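Local structure of Baccell_00875 (Bacteroides cellulosilyticus DSM 14838, 5NO8) at residues 449-454 with 483-488; 454-459 with 496-501; 477-482 with 512-517; 518-523 with 562-567. The protein probably acts as a polysaccharide lyase on arabinogalactan proteins, removing the L-rhamnose that caps glucuronic acid on their side chains. One frame throughout, in Å; residues are numbered along the deposited sequence.

Interaction 1: 449-454 with 483-488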
loop_
_atom_site.group_PDB
_atom_site.type_symbol
_atom_site.label_atom_id
_atom_site.label_comp_id
_atom_site.label_asym_id
_atom_site.label_seq_id
_atom_site.Cartn_x
_atom_site.Cartn_y
_atom_site.Cartn_z
ATOM N N TYR A 449 -6.294 3.265 20.073
ATOM C CA TYR A 449 -6.429 2.177 19.091
ATOM C C TYR A 449 -6.622 0.843 19.795
ATOM O O TYR A 449 -7.443 0.021 19.367
ATOM C CB TYR A 449 -5.173 2.090 18.198
ATOM C CG TYR A 449 -5.008 3.216 17.185
ATOM C CD1 TYR A 449 -5.823 3.283 16.062
ATOM C CD2 TYR A 449 -3.997 4.186 17.322
ATOM C CE1 TYR A 449 -5.680 4.289 15.115
ATOM C CE2 TYR A 449 -3.828 5.197 16.359
ATOM C CZ TYR A 449 -4.683 5.240 15.261
ATOM O OH TYR A 449 -4.576 6.214 14.297
ATOM N N ASN A 450 -5.892 0.635 20.887
ATOM C CA ASN A 450 -5.822 -0.671 21.517
ATOM C C ASN A 450 -7.165 -1.095 22.094
ATOM O O ASN A 450 -7.453 -2.294 22.141
ATOM C CB ASN A 450 -4.754 -0.707 22.615
ATOM C CG ASN A 450 -3.355 -0.446 22.093
ATOM O OD1 ASN A 450 -3.105 -0.465 20.879
ATOM N ND2 ASN A 450 -2.421 -0.226 23.014
ATOM N N TYR A 451 -7.992 -0.129 22.494
ATOM C CA TYR A 451 -9.289 -0.416 23.126
ATOM C C TYR A 451 -10.302 -1.030 22.163
ATOM O O TYR A 451 -11.138 -1.850 22.568
ATOM C CB TYR A 451 -9.907 0.862 23.685
ATOM C CG TYR A 451 -9.189 1.410 24.899
ATOM C CD1 TYR A 451 -7.931 2.007 24.777
ATOM C CD2 TYR A 451 -9.772 1.333 26.175
ATOM C CE1 TYR A 451 -7.265 2.506 25.881
ATOM C CE2 TYR A 451 -9.117 1.839 27.293
ATOM C CZ TYR A 451 -7.864 2.426 27.143
ATOM O OH TYR A 451 -7.189 2.926 28.232
ATOM N N MET A 452 -10.279 -0.582 20.907
ATOM C CA MET A 452 -11.218 -1.087 19.896
ATOM C C MET A 452 -10.994 -2.557 19.633
ATOM O O MET A 452 -11.945 -3.302 19.434
ATOM C CB MET A 452 -11.066 -0.346 18.577
ATOM C CG MET A 452 -11.303 1.153 18.643
ATOM S SD MET A 452 -12.830 1.603 19.519
ATOM C CE MET A 452 -12.245 1.803 21.191
ATOM N N TRP A 453 -9.727 -2.943 19.611
ATOM C CA TRP A 453 -9.333 -4.309 19.259
ATOM C C TRP A 453 -9.597 -5.252 20.423
ATOM O O TRP A 453 -10.068 -6.370 20.217
ATOM C CB TRP A 453 -7.874 -4.352 18.833
ATOM C CG TRP A 453 -7.578 -3.454 17.658
ATOM C CD1 TRP A 453 -8.399 -3.183 16.588
ATOM C CD2 TRP A 453 -6.384 -2.698 17.454
ATOM N NE1 TRP A 453 -7.774 -2.319 15.731
ATOM C CE2 TRP A 453 -6.538 -2.002 16.238
ATOM C CE3 TRP A 453 -5.194 -2.549 18.177
ATOM C CZ2 TRP A 453 -5.535 -1.165 15.722
ATOM C CZ3 TRP A 453 -4.206 -1.709 17.674
ATOM C CH2 TRP A 453 -4.383 -1.035 16.448
ATOM N N VAL A 454 -9.327 -4.789 21.648
ATOM C CA VAL A 454 -9.720 -5.539 22.836
ATOM C C VAL A 454 -11.232 -5.727 22.891
ATOM O O VAL A 454 -11.694 -6.821 23.171
ATOM C CB VAL A 454 -9.195 -4.890 24.138
ATOM C CG1 VAL A 454 -9.864 -5.519 25.371
ATOM C CG2 VAL A 454 -7.705 -5.079 24.223
ATOM N N GLN A 483 -14.508 7.687 27.599
ATOM C CA GLN A 483 -14.201 8.505 28.796
ATOM C C GLN A 483 -12.858 9.229 28.663
ATOM O O GLN A 483 -12.762 10.430 28.951
ATOM C CB GLN A 483 -14.199 7.641 30.072
ATOM C CG GLN A 483 -14.032 8.406 31.394
ATOM C CD GLN A 483 -12.598 8.431 31.935
ATOM O OE1 GLN A 483 -12.006 7.383 32.232
ATOM N NE2 GLN A 483 -12.039 9.638 32.088
ATOM N N GLN A 484 -11.832 8.498 28.218
ATOM C CA GLN A 484 -10.465 8.989 28.234
ATOM C C GLN A 484 -10.075 9.764 26.987
ATOM O O GLN A 484 -9.302 10.718 27.075
ATOM C CB GLN A 484 -9.479 7.842 28.400
ATOM C CG GLN A 484 -9.593 7.092 29.708
ATOM C CD GLN A 484 -8.711 5.870 29.727
ATOM O OE1 GLN A 484 -9.154 4.763 29.396
ATOM N NE2 GLN A 484 -7.463 6.051 30.107
ATOM N N PHE A 485 -10.555 9.318 25.827
ATOM C CA PHE A 485 -10.106 9.855 24.542
ATOM C C PHE A 485 -11.132 10.714 23.850
ATOM O O PHE A 485 -10.819 11.319 22.848
ATOM C CB PHE A 485 -9.670 8.700 23.603
ATOM C CG PHE A 485 -8.493 7.922 24.113
ATOM C CD1 PHE A 485 -8.670 6.861 24.984
ATOM C CD2 PHE A 485 -7.200 8.246 23.717
ATOM C CE1 PHE A 485 -7.588 6.149 25.472
ATOM C CE2 PHE A 485 -6.118 7.549 24.198
ATOM C CZ PHE A 485 -6.302 6.483 25.073
ATOM N N GLY A 486 -12.353 10.779 24.374
ATOM C CA GLY A 486 -13.427 11.535 23.738
ATOM C C GLY A 486 -14.010 10.807 22.539
ATOM O O GLY A 486 -13.777 9.608 22.366
ATOM N N TYR A 487 -14.715 11.556 21.699
ATOM C CA TYR A 487 -15.557 11.031 20.627
ATOM C C TYR A 487 -15.008 11.141 19.197
ATOM O O TYR A 487 -15.558 10.545 18.286
ATOM C CB TYR A 487 -16.933 11.688 20.731
ATOM C CG TYR A 487 -17.656 11.173 21.948
ATOM C CD1 TYR A 487 -18.263 9.923 21.924
ATOM C CD2 TYR A 487 -17.667 11.888 23.144
ATOM C CE1 TYR A 487 -18.897 9.411 23.041
ATOM C CE2 TYR A 487 -18.303 11.381 24.274
ATOM C CZ TYR A 487 -18.922 10.141 24.209
ATOM O OH TYR A 487 -19.557 9.595 25.298
ATOM N N GLY A 488 -13.918 11.864 18.997
ATOM C CA GLY A 488 -13.408 12.119 17.642
ATOM C C GLY A 488 -12.099 11.428 17.320
ATOM O O GLY A 488 -11.349 11.930 16.475
#

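Interaction 2: 454-459 with 496-501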
loop_
_atom_site.group_PDB
_atom_site.type_symbol
_atom_site.label_atom_id
_atom_site.label_comp_id
_atom_site.label_asym_id
_atom_site.label_seq_id
_atom_site.Cartn_x
_atom_site.Cartn_y
_atom_site.Cartn_z
ATOM N N VAL A 454 -9.327 -4.789 21.648
ATOM C CA VAL A 454 -9.720 -5.539 22.836
ATOM C C VAL A 454 -11.232 -5.727 22.891
ATOM O O VAL A 454 -11.694 -6.821 23.171
ATOM C CB VAL A 454 -9.195 -4.890 24.138
ATOM C CG1 VAL A 454 -9.864 -5.519 25.371
ATOM C CG2 VAL A 454 -7.705 -5.079 24.223
ATOM N N ALA A 455 -12.003 -4.678 22.636
ATOM C CA ALA A 455 -13.457 -4.773 22.619
ATOM C C ALA A 455 -13.974 -5.717 21.549
ATOM O O ALA A 455 -14.891 -6.512 21.788
ATOM C CB ALA A 455 -14.071 -3.413 22.412
ATOM N N GLU A 456 -13.390 -5.629 20.360
ATOM C CA GLU A 456 -13.737 -6.557 19.298
ATOM C C GLU A 456 -13.524 -7.966 19.794
ATOM O O GLU A 456 -14.420 -8.784 19.657
ATOM C CB GLU A 456 -12.902 -6.318 18.033
ATOM C CG GLU A 456 -13.035 -7.429 16.990
ATOM C CD GLU A 456 -13.739 -7.066 15.700
ATOM O OE1 GLU A 456 -13.851 -5.868 15.333
ATOM O OE2 GLU A 456 -14.166 -8.028 15.002
ATOM N N LEU A 457 -12.370 -8.250 20.379
ATOM C CA LEU A 457 -12.098 -9.597 20.874
ATOM C C LEU A 457 -13.212 -10.058 21.814
ATOM O O LEU A 457 -13.754 -11.166 21.662
ATOM C CB LEU A 457 -10.740 -9.713 21.553
ATOM C CG LEU A 457 -10.455 -11.066 22.211
ATOM C CD1 LEU A 457 -10.274 -12.176 21.173
ATOM C CD2 LEU A 457 -9.263 -11.031 23.124
ATOM N N TYR A 458 -13.573 -9.202 22.772
ATOM C CA TYR A 458 -14.578 -9.603 23.767
ATOM C C TYR A 458 -15.935 -9.866 23.144
ATOM O O TYR A 458 -16.550 -10.891 23.445
ATOM C CB TYR A 458 -14.671 -8.576 24.928
ATOM C CG TYR A 458 -13.452 -8.430 25.806
ATOM C CD1 TYR A 458 -12.530 -9.445 25.979
ATOM C CD2 TYR A 458 -13.244 -7.248 26.529
ATOM C CE1 TYR A 458 -11.428 -9.292 26.809
ATOM C CE2 TYR A 458 -12.161 -7.089 27.363
ATOM C CZ TYR A 458 -11.259 -8.096 27.508
ATOM O OH TYR A 458 -10.176 -7.938 28.327
ATOM N N PHE A 459 -16.406 -9.005 22.248
ATOM C CA PHE A 459 -17.679 -9.244 21.600
ATOM C C PHE A 459 -17.656 -10.536 20.758
ATOM O O PHE A 459 -18.634 -11.291 20.758
ATOM C CB PHE A 459 -18.110 -8.077 20.734
ATOM C CG PHE A 459 -18.405 -6.800 21.495
ATOM C CD1 PHE A 459 -19.311 -6.779 22.553
ATOM C CD2 PHE A 459 -17.816 -5.596 21.103
ATOM C CE1 PHE A 459 -19.601 -5.585 23.214
ATOM C CE2 PHE A 459 -18.085 -4.411 21.764
ATOM C CZ PHE A 459 -18.994 -4.404 22.816
ATOM N N VAL A 496 -18.761 -1.283 15.588
ATOM C CA VAL A 496 -20.121 -0.744 15.680
ATOM C C VAL A 496 -21.206 -1.823 15.543
ATOM O O VAL A 496 -22.022 -2.021 16.440
ATOM C CB VAL A 496 -20.348 0.382 14.645
ATOM C CG1 VAL A 496 -21.795 0.858 14.616
ATOM C CG2 VAL A 496 -19.410 1.550 14.915
ATOM N N ARG A 497 -21.220 -2.508 14.407
ATOM C CA ARG A 497 -22.203 -3.555 14.164
ATOM C C ARG A 497 -22.057 -4.708 15.140
ATOM O O ARG A 497 -23.064 -5.219 15.650
ATOM C CB ARG A 497 -22.093 -4.107 12.753
ATOM C CG ARG A 497 -22.369 -3.098 11.677
ATOM C CD ARG A 497 -22.831 -3.777 10.403
ATOM N NE ARG A 497 -24.251 -4.120 10.470
ATOM C CZ ARG A 497 -24.934 -4.725 9.502
ATOM N NH1 ARG A 497 -24.342 -5.105 8.371
ATOM N NH2 ARG A 497 -26.224 -4.969 9.676
ATOM N N LEU A 498 -20.813 -5.108 15.387
ATOM C CA LEU A 498 -20.526 -6.240 16.261
ATOM C C LEU A 498 -20.959 -5.931 17.707
ATOM O O LEU A 498 -21.629 -6.734 18.346
ATOM C CB LEU A 498 -19.041 -6.559 16.226
ATOM C CG LEU A 498 -18.525 -7.629 17.176
ATOM C CD1 LEU A 498 -19.188 -8.979 16.925
ATOM C CD2 LEU A 498 -17.026 -7.721 17.040
ATOM N N GLY A 499 -20.551 -4.777 18.212
ATOM C CA GLY A 499 -20.888 -4.380 19.579
ATOM C C GLY A 499 -22.391 -4.254 19.798
ATOM O O GLY A 499 -22.931 -4.821 20.758
ATOM N N LEU A 500 -23.064 -3.521 18.936
ATOM C CA LEU A 500 -24.524 -3.367 19.048
ATOM C C LEU A 500 -25.302 -4.668 18.854
ATOM O O LEU A 500 -26.294 -4.898 19.560
ATOM C CB LEU A 500 -25.054 -2.324 18.071
ATOM C CG LEU A 500 -24.601 -0.883 18.321
ATOM C CD1 LEU A 500 -25.217 0.001 17.263
ATOM C CD2 LEU A 500 -24.979 -0.415 19.720
ATOM N N GLN A 501 -24.890 -5.497 17.893
ATOM C CA GLN A 501 -25.503 -6.824 17.729
ATOM C C GLN A 501 -25.340 -7.670 18.983
ATOM O O GLN A 501 -26.282 -8.323 19.406
ATOM C CB GLN A 501 -24.930 -7.568 16.511
ATOM C CG GLN A 501 -25.626 -8.884 16.161
ATOM C CD GLN A 501 -27.079 -8.717 15.711
ATOM O OE1 GLN A 501 -27.466 -7.696 15.131
ATOM N NE2 GLN A 501 -27.889 -9.737 15.977
#

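Interaction 3: 477-482 with 512-517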
loop_
_atom_site.group_PDB
_atom_site.type_symbol
_atom_site.label_atom_id
_atom_site.label_comp_id
_atom_site.label_asym_id
_atom_site.label_seq_id
_atom_site.Cartn_x
_atom_site.Cartn_y
_atom_site.Cartn_z
ATOM N N THR A 477 -15.035 -1.666 28.063
ATOM C CA THR A 477 -13.818 -1.275 27.377
ATOM C C THR A 477 -14.086 -0.083 26.460
ATOM O O THR A 477 -13.313 0.883 26.451
ATOM C CB THR A 477 -13.218 -2.458 26.604
ATOM O OG1 THR A 477 -12.918 -3.501 27.526
ATOM C CG2 THR A 477 -11.930 -2.043 25.849
ATOM N N LEU A 478 -15.165 -0.136 25.689
ATOM C CA LEU A 478 -15.507 0.972 24.822
ATOM C C LEU A 478 -15.843 2.242 25.623
ATOM O O LEU A 478 -15.481 3.349 25.208
ATOM C CB LEU A 478 -16.647 0.619 23.876
ATOM C CG LEU A 478 -16.316 -0.403 22.777
ATOM C CD1 LEU A 478 -17.568 -0.685 21.971
ATOM C CD2 LEU A 478 -15.181 0.111 21.888
ATOM N N LYS A 479 -16.506 2.078 26.768
ATOM C CA LYS A 479 -16.817 3.238 27.629
ATOM C C LYS A 479 -15.566 3.883 28.219
ATOM O O LYS A 479 -15.468 5.099 28.267
ATOM C CB LYS A 479 -17.770 2.824 28.754
ATOM C CG LYS A 479 -19.155 2.407 28.283
ATOM C CD LYS A 479 -19.928 3.444 27.486
ATOM C CE LYS A 479 -20.099 4.772 28.243
ATOM N NZ LYS A 479 -21.279 5.536 27.748
ATOM N N SER A 480 -14.629 3.052 28.670
ATOM C CA SER A 480 -13.341 3.493 29.174
ATOM C C SER A 480 -12.600 4.261 28.097
ATOM O O SER A 480 -11.952 5.276 28.385
ATOM C CB SER A 480 -12.511 2.300 29.637
ATOM O OG SER A 480 -11.234 2.680 30.120
ATOM N N MET A 481 -12.694 3.783 26.852
ATOM C CA MET A 481 -12.082 4.486 25.740
ATOM C C MET A 481 -12.730 5.862 25.514
ATOM O O MET A 481 -12.019 6.859 25.488
ATOM C CB MET A 481 -12.106 3.639 24.466
ATOM C CG MET A 481 -11.177 4.195 23.386
ATOM S SD MET A 481 -11.971 5.514 22.466
ATOM C CE MET A 481 -10.766 5.812 21.162
ATOM N N PHE A 482 -14.053 5.933 25.384
ATOM C CA PHE A 482 -14.739 7.220 25.194
ATOM C C PHE A 482 -14.528 8.201 26.375
ATOM O O PHE A 482 -14.384 9.402 26.156
ATOM C CB PHE A 482 -16.243 7.033 24.980
ATOM C CG PHE A 482 -16.599 6.273 23.731
ATOM C CD1 PHE A 482 -16.052 6.623 22.497
ATOM C CD2 PHE A 482 -17.505 5.218 23.780
ATOM C CE1 PHE A 482 -16.391 5.930 21.342
ATOM C CE2 PHE A 482 -17.842 4.521 22.629
ATOM C CZ PHE A 482 -17.282 4.873 21.413
ATOM N N TYR A 512 -27.166 -1.106 25.200
ATOM C CA TYR A 512 -27.347 -0.943 23.750
ATOM C C TYR A 512 -27.597 0.514 23.369
ATOM O O TYR A 512 -26.860 1.097 22.559
ATOM C CB TYR A 512 -28.500 -1.817 23.232
ATOM C CG TYR A 512 -28.801 -1.669 21.759
ATOM C CD1 TYR A 512 -29.675 -0.692 21.302
ATOM C CD2 TYR A 512 -28.213 -2.510 20.816
ATOM C CE1 TYR A 512 -29.940 -0.545 19.956
ATOM C CE2 TYR A 512 -28.483 -2.379 19.473
ATOM C CZ TYR A 512 -29.340 -1.394 19.049
ATOM O OH TYR A 512 -29.616 -1.248 17.723
ATOM N N THR A 513 -28.648 1.105 23.934
ATOM C CA THR A 513 -29.007 2.488 23.608
ATOM C C THR A 513 -27.913 3.479 24.015
ATOM O O THR A 513 -27.676 4.449 23.296
ATOM C CB THR A 513 -30.341 2.909 24.256
ATOM O OG1 THR A 513 -30.334 2.527 25.634
ATOM C CG2 THR A 513 -31.524 2.256 23.542
ATOM N N ASP A 514 -27.245 3.230 25.141
ATOM C CA ASP A 514 -26.123 4.072 25.581
ATOM C C ASP A 514 -24.918 4.046 24.621
ATOM O O ASP A 514 -24.343 5.092 24.279
ATOM C CB ASP A 514 -25.646 3.627 26.959
ATOM C CG ASP A 514 -24.542 4.498 27.499
ATOM O OD1 ASP A 514 -24.653 5.734 27.396
ATOM O OD2 ASP A 514 -23.565 3.958 28.047
ATOM N N LEU A 515 -24.529 2.844 24.221
ATOM C CA LEU A 515 -23.449 2.686 23.242
ATOM C C LEU A 515 -23.843 3.272 21.897
ATOM O O LEU A 515 -23.042 3.955 21.273
ATOM C CB LEU A 515 -23.057 1.218 23.084
ATOM C CG LEU A 515 -21.792 0.973 22.247
ATOM C CD1 LEU A 515 -20.578 1.632 22.876
ATOM C CD2 LEU A 515 -21.567 -0.529 22.068
ATOM N N ARG A 516 -25.073 3.030 21.467
ATOM C CA ARG A 516 -25.583 3.608 20.241
ATOM C C ARG A 516 -25.496 5.144 20.254
ATOM O O ARG A 516 -25.100 5.763 19.256
ATOM C CB ARG A 516 -27.006 3.113 19.981
ATOM C CG ARG A 516 -27.667 3.680 18.736
ATOM C CD ARG A 516 -28.884 2.865 18.373
ATOM N NE ARG A 516 -29.686 3.512 17.339
ATOM C CZ ARG A 516 -30.449 2.885 16.442
ATOM N NH1 ARG A 516 -30.548 1.554 16.414
ATOM N NH2 ARG A 516 -31.133 3.602 15.550
ATOM N N ASN A 517 -25.837 5.751 21.393
ATOM C CA ASN A 517 -25.712 7.199 21.553
ATOM C C ASN A 517 -24.253 7.658 21.490
ATOM O O ASN A 517 -23.968 8.712 20.918
ATOM C CB ASN A 517 -26.344 7.676 22.884
ATOM C CG ASN A 517 -27.863 7.564 22.916
ATOM O OD1 ASN A 517 -28.443 7.558 24.004
ATOM N ND2 ASN A 517 -28.515 7.483 21.752
#

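Interaction 4: 518-523 with 562-567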
loop_
_atom_site.group_PDB
_atom_site.type_symbol
_atom_site.label_atom_id
_atom_site.label_comp_id
_atom_site.label_asym_id
_atom_site.label_seq_id
_atom_site.Cartn_x
_atom_site.Cartn_y
_atom_site.Cartn_z
ATOM N N ASP A 518 -23.345 6.889 22.083
ATOM C CA ASP A 518 -21.902 7.172 21.982
ATOM C C ASP A 518 -21.418 7.128 20.524
ATOM O O ASP A 518 -20.683 8.020 20.081
ATOM C CB ASP A 518 -21.065 6.203 22.821
ATOM C CG ASP A 518 -21.135 6.482 24.322
ATOM O OD1 ASP A 518 -21.572 7.576 24.734
ATOM O OD2 ASP A 518 -20.717 5.598 25.096
ATOM N N PHE A 519 -21.842 6.110 19.786
ATOM C CA PHE A 519 -21.485 6.026 18.368
ATOM C C PHE A 519 -22.082 7.185 17.567
ATOM O O PHE A 519 -21.417 7.727 16.679
ATOM C CB PHE A 519 -21.907 4.691 17.736
ATOM C CG PHE A 519 -21.155 3.488 18.245
ATOM C CD1 PHE A 519 -19.824 3.553 18.632
ATOM C CD2 PHE A 519 -21.796 2.254 18.302
ATOM C CE1 PHE A 519 -19.151 2.423 19.087
ATOM C CE2 PHE A 519 -21.125 1.126 18.735
ATOM C CZ PHE A 519 -19.805 1.209 19.127
ATOM N N ILE A 520 -23.322 7.568 17.858
ATOM C CA ILE A 520 -23.928 8.741 17.191
ATOM C C ILE A 520 -23.090 10.023 17.405
ATOM O O ILE A 520 -22.879 10.796 16.465
ATOM C CB ILE A 520 -25.420 8.916 17.607
ATOM C CG1 ILE A 520 -26.272 7.828 16.943
ATOM C CG2 ILE A 520 -25.971 10.294 17.233
ATOM C CD1 ILE A 520 -27.643 7.620 17.569
ATOM N N LYS A 521 -22.602 10.229 18.620
ATOM C CA LYS A 521 -21.710 11.361 18.935
ATOM C C LYS A 521 -20.460 11.340 18.071
ATOM O O LYS A 521 -20.093 12.353 17.481
ATOM C CB LYS A 521 -21.294 11.334 20.406
ATOM N N THR A 522 -19.824 10.170 17.986
ATOM C CA THR A 522 -18.642 10.009 17.148
ATOM C C THR A 522 -18.970 10.289 15.682
ATOM O O THR A 522 -18.221 10.986 14.999
ATOM C CB THR A 522 -17.995 8.612 17.328
ATOM O OG1 THR A 522 -17.410 8.515 18.633
ATOM C CG2 THR A 522 -16.895 8.373 16.281
ATOM N N GLY A 523 -20.062 9.713 15.190
ATOM C CA GLY A 523 -20.540 9.972 13.849
ATOM C C GLY A 523 -20.718 11.453 13.533
ATOM O O GLY A 523 -20.326 11.923 12.461
ATOM N N GLN A 562 -29.456 9.087 6.881
ATOM C CA GLN A 562 -28.786 9.439 5.612
ATOM C C GLN A 562 -27.549 10.330 5.766
ATOM O O GLN A 562 -26.625 10.236 4.943
ATOM C CB GLN A 562 -29.753 10.089 4.621
ATOM N N LYS A 563 -27.506 11.181 6.798
ATOM C CA LYS A 563 -26.357 12.063 6.991
ATOM C C LYS A 563 -25.016 11.301 7.086
ATOM O O LYS A 563 -23.965 11.813 6.665
ATOM C CB LYS A 563 -26.533 12.975 8.211
ATOM C CG LYS A 563 -26.508 12.308 9.574
ATOM C CD LYS A 563 -27.191 13.189 10.631
ATOM C CE LYS A 563 -26.376 13.381 11.904
ATOM N NZ LYS A 563 -25.248 14.347 11.714
ATOM N N TYR A 564 -25.053 10.088 7.626
ATOM C CA TYR A 564 -23.829 9.295 7.713
ATOM C C TYR A 564 -23.460 8.694 6.355
ATOM O O TYR A 564 -22.287 8.725 5.989
ATOM C CB TYR A 564 -23.904 8.240 8.828
ATOM C CG TYR A 564 -24.249 8.829 10.181
ATOM C CD1 TYR A 564 -23.522 9.893 10.703
ATOM C CD2 TYR A 564 -25.295 8.316 10.945
ATOM C CE1 TYR A 564 -23.838 10.453 11.935
ATOM C CE2 TYR A 564 -25.613 8.861 12.190
ATOM C CZ TYR A 564 -24.886 9.931 12.679
ATOM O OH TYR A 564 -25.168 10.493 13.910
ATOM N N LEU A 565 -24.439 8.188 5.607
ATOM C CA LEU A 565 -24.192 7.698 4.253
ATOM C C LEU A 565 -23.745 8.789 3.307
ATOM O O LEU A 565 -22.907 8.547 2.436
ATOM C CB LEU A 565 -25.402 6.978 3.642
ATOM C CG LEU A 565 -25.190 6.246 2.291
ATOM C CD1 LEU A 565 -23.928 5.378 2.276
ATOM C CD2 LEU A 565 -26.399 5.389 1.923
ATOM N N ASP A 566 -24.314 9.987 3.430
ATOM C CA ASP A 566 -23.880 11.108 2.576
ATOM C C ASP A 566 -22.401 11.465 2.845
ATOM O O ASP A 566 -21.658 11.743 1.914
ATOM C CB ASP A 566 -24.806 12.338 2.723
ATOM C CG ASP A 566 -26.202 12.131 2.075
ATOM O OD1 ASP A 566 -26.429 11.163 1.294
ATOM O OD2 ASP A 566 -27.083 12.976 2.326
ATOM N N GLU A 567 -21.972 11.383 4.095
ATOM C CA GLU A 567 -20.559 11.597 4.432
ATOM C C GLU A 567 -19.644 10.482 3.868
ATOM O O GLU A 567 -18.577 10.771 3.318
ATOM C CB GLU A 567 -20.365 11.740 5.929
ATOM C CG GLU A 567 -18.956 12.180 6.332
ATOM C CD GLU A 567 -18.534 13.520 5.742
ATOM O OE1 GLU A 567 -19.417 14.381 5.561
ATOM O OE2 GLU A 567 -17.324 13.722 5.486
#

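Interaction 1: 449-454 with 483-488
Tyr451 and Phe485 meet where two successive helices come together. Segment 449-454 lies on helix 448-465, with Val454 N bonded to Asn450 O. Segment 483-488 is helical only to Phe485. The chain then leaves helical angles at Gly486, whose phi is positive.

The main contact is an aromatic pair. The rings form an offset edge-to-face arrangement, with the edge of Phe485 toward the face of Tyr451. Their centroids are 5.6 Å apart and their planes stand at 65°. The rings come closest at Tyr451 CE1 and Phe485 CE1, 3.7 Å apart. Both side chains have CG beside the backbone N (chi1 -70° for Tyr451, -63° for Phe485), which directs each ring into the gap between the helices. Gln484 also comes up to the phenol end of Tyr451. The hydroxyl of Tyr451 is held from outside the two segments, by hydrogen bonds with Asn446 OD1 and Thr436 N. These two bonds probably help to hold the far end of the ring.

The contact joins the start of helix 448-465 to the end of helix 469-485. Tyr451 also packs on Ser480 and Met481, one turn earlier on that same helix. Tyr487, past the helix end, hydrogen-bonds to Asp518 and Thr522 of helix 509-529.

Interaction 2: 454-459 with 496-501
Phe459 lays one face of its ring over Gly499. The CA of Gly499 stands 3.6 Å from the centroid of the Phe459 ring and only 13° off the ring normal, a CH-pi contact. The two backbones come close here, with Phe459 CA 6.2 Å from Gly499 CA. A CB on Gly499 would press tightly on Phe459 CE2, and its absence lets the ring lie flat on the helix.

Leu498, the residue before Gly499, packs beside the ring. Its CG touches Phe459 CB at 3.6 Å. Its CG lies anti to the backbone N (chi1 174°), which sends the branched end across to the other helix. There CD2 of Leu498 reaches Glu456 OE2 at 3.5 Å. The Glu456 chain, bent at chi2, crosses Leu498 at about a right angle. Glu456 OE2 is hydrogen-bonded to Gln460 NE2 on its own helix, and also to a glycerol that probably comes from the crystallisation liquor.

The axes of the two short segments pass at 9.6 Å and cross at 45°. Leu478 of helix 469-485 also packs on Phe459. The joint between these helices is therefore essentially apolar, with its acidic group turned to partners outside the contact.

Interaction 3: 477-482 with 512-517
Lys479 and Asp514 bridge two helices of the mainly helical C-terminal part of the chain, whose succession of helices is consistent with an alpha/alpha toroid. The helix between them in sequence is 496-505. The short axes pass at 11.3 Å and run at 36° to each other.

The lysine supplies the donor. Lys479 NZ bonds to Asp514 OD2 at 2.8 Å, a salt bridge. It meets that oxygen on the syn side, 28° out of the carboxylate plane. The lysine chain curls at chi2 and chi3 to bring NZ there, while Asp514 comes from the opposite direction. Each partner has a second mate. Lys479 NZ also forms a salt bridge with Asp518 OD2, one turn further along the same helix as Asp514. Asp514 OD2 is hydrogen-bonded to Tyr475 OH. A methionine in place of Lys479 would probably leave the neighbouring carboxylates of Asp514 and Asp518 without the ammonium group that pairs with both.

Beside the polar pair the contact is apolar. Leu515 CD1 lies 3.9 Å from Leu478 CD1. The same Leu515 CD1 methyl meets the edge of the Phe482 ring in its plane, 4.0 Å from Phe482 CE2.

Interaction 4: 518-523 with 562-567
Tyr564, near the N-terminal end of helix 562-576, packs on Gly523 and Ile520 of helix 509-529. The two helices belong to the same mainly helical region, consistent with an alpha/alpha toroid, with helix 542-559 between them in sequence.

Gly523 and Tyr564 are the nearest pair of backbones, with CA atoms 7.0 Å apart. The tyrosine ring lies against the backbone of the glycine. Tyr564 CE1 is 3.6 Å from Gly523 C and 3.8 Å from Gly523 CA. A CB at Gly523 would clash with CE1, and this bare backbone is what admits the ring. The end of the ring continues to Ile520, one turn back. Tyr564 OH is 3.4 Å from Ile520 CG2, and the two side chains cross at about a right angle. With CG beside the backbone N (chi1 -54°), Tyr564 extends toward the other helix. Lys563 CG sits over the centre of one ring face, 3.9 Å above its plane.

The hydroxyl has its polar partner just past Gly523. Tyr564 OH is hydrogen-bonded with Asp524 OD1, which also forms a salt bridge with Lys563 NZ. A leucine in place of Tyr564 would probably leave Asp524 without that hydroxyl and open a gap beside Gly523. Leu555 of helix 542-559 and Val527 also pack on the tyrosine. The contact is helix-to-helix packing that skips one helix in sequence, consistent with the succession of helices in an alpha/alpha toroid.

In the fold
Along the chain, interaction 1 comes first and joins helix 448-465 to the next helix, 469-485, closing a loop of 28 residues. Interaction 2 starts on the same first helix, sharing Val454, and reaches past 469-485 to helix 496-505. Interaction 3 goes from 469-485 to 509-529. Interactions 1, 2 and 3 cross one another along the sequence, because their segments alternate. Interaction 4 follows all three in series and runs from 509-529 over 542-559 to 562-576. Leu478 of interaction 3 packs on Ala455 of interaction 2. Phe519 of interaction 4 meets Val496 and Leu500 of interaction 2. Together the four contacts knit five helices of the C-terminal helical domain.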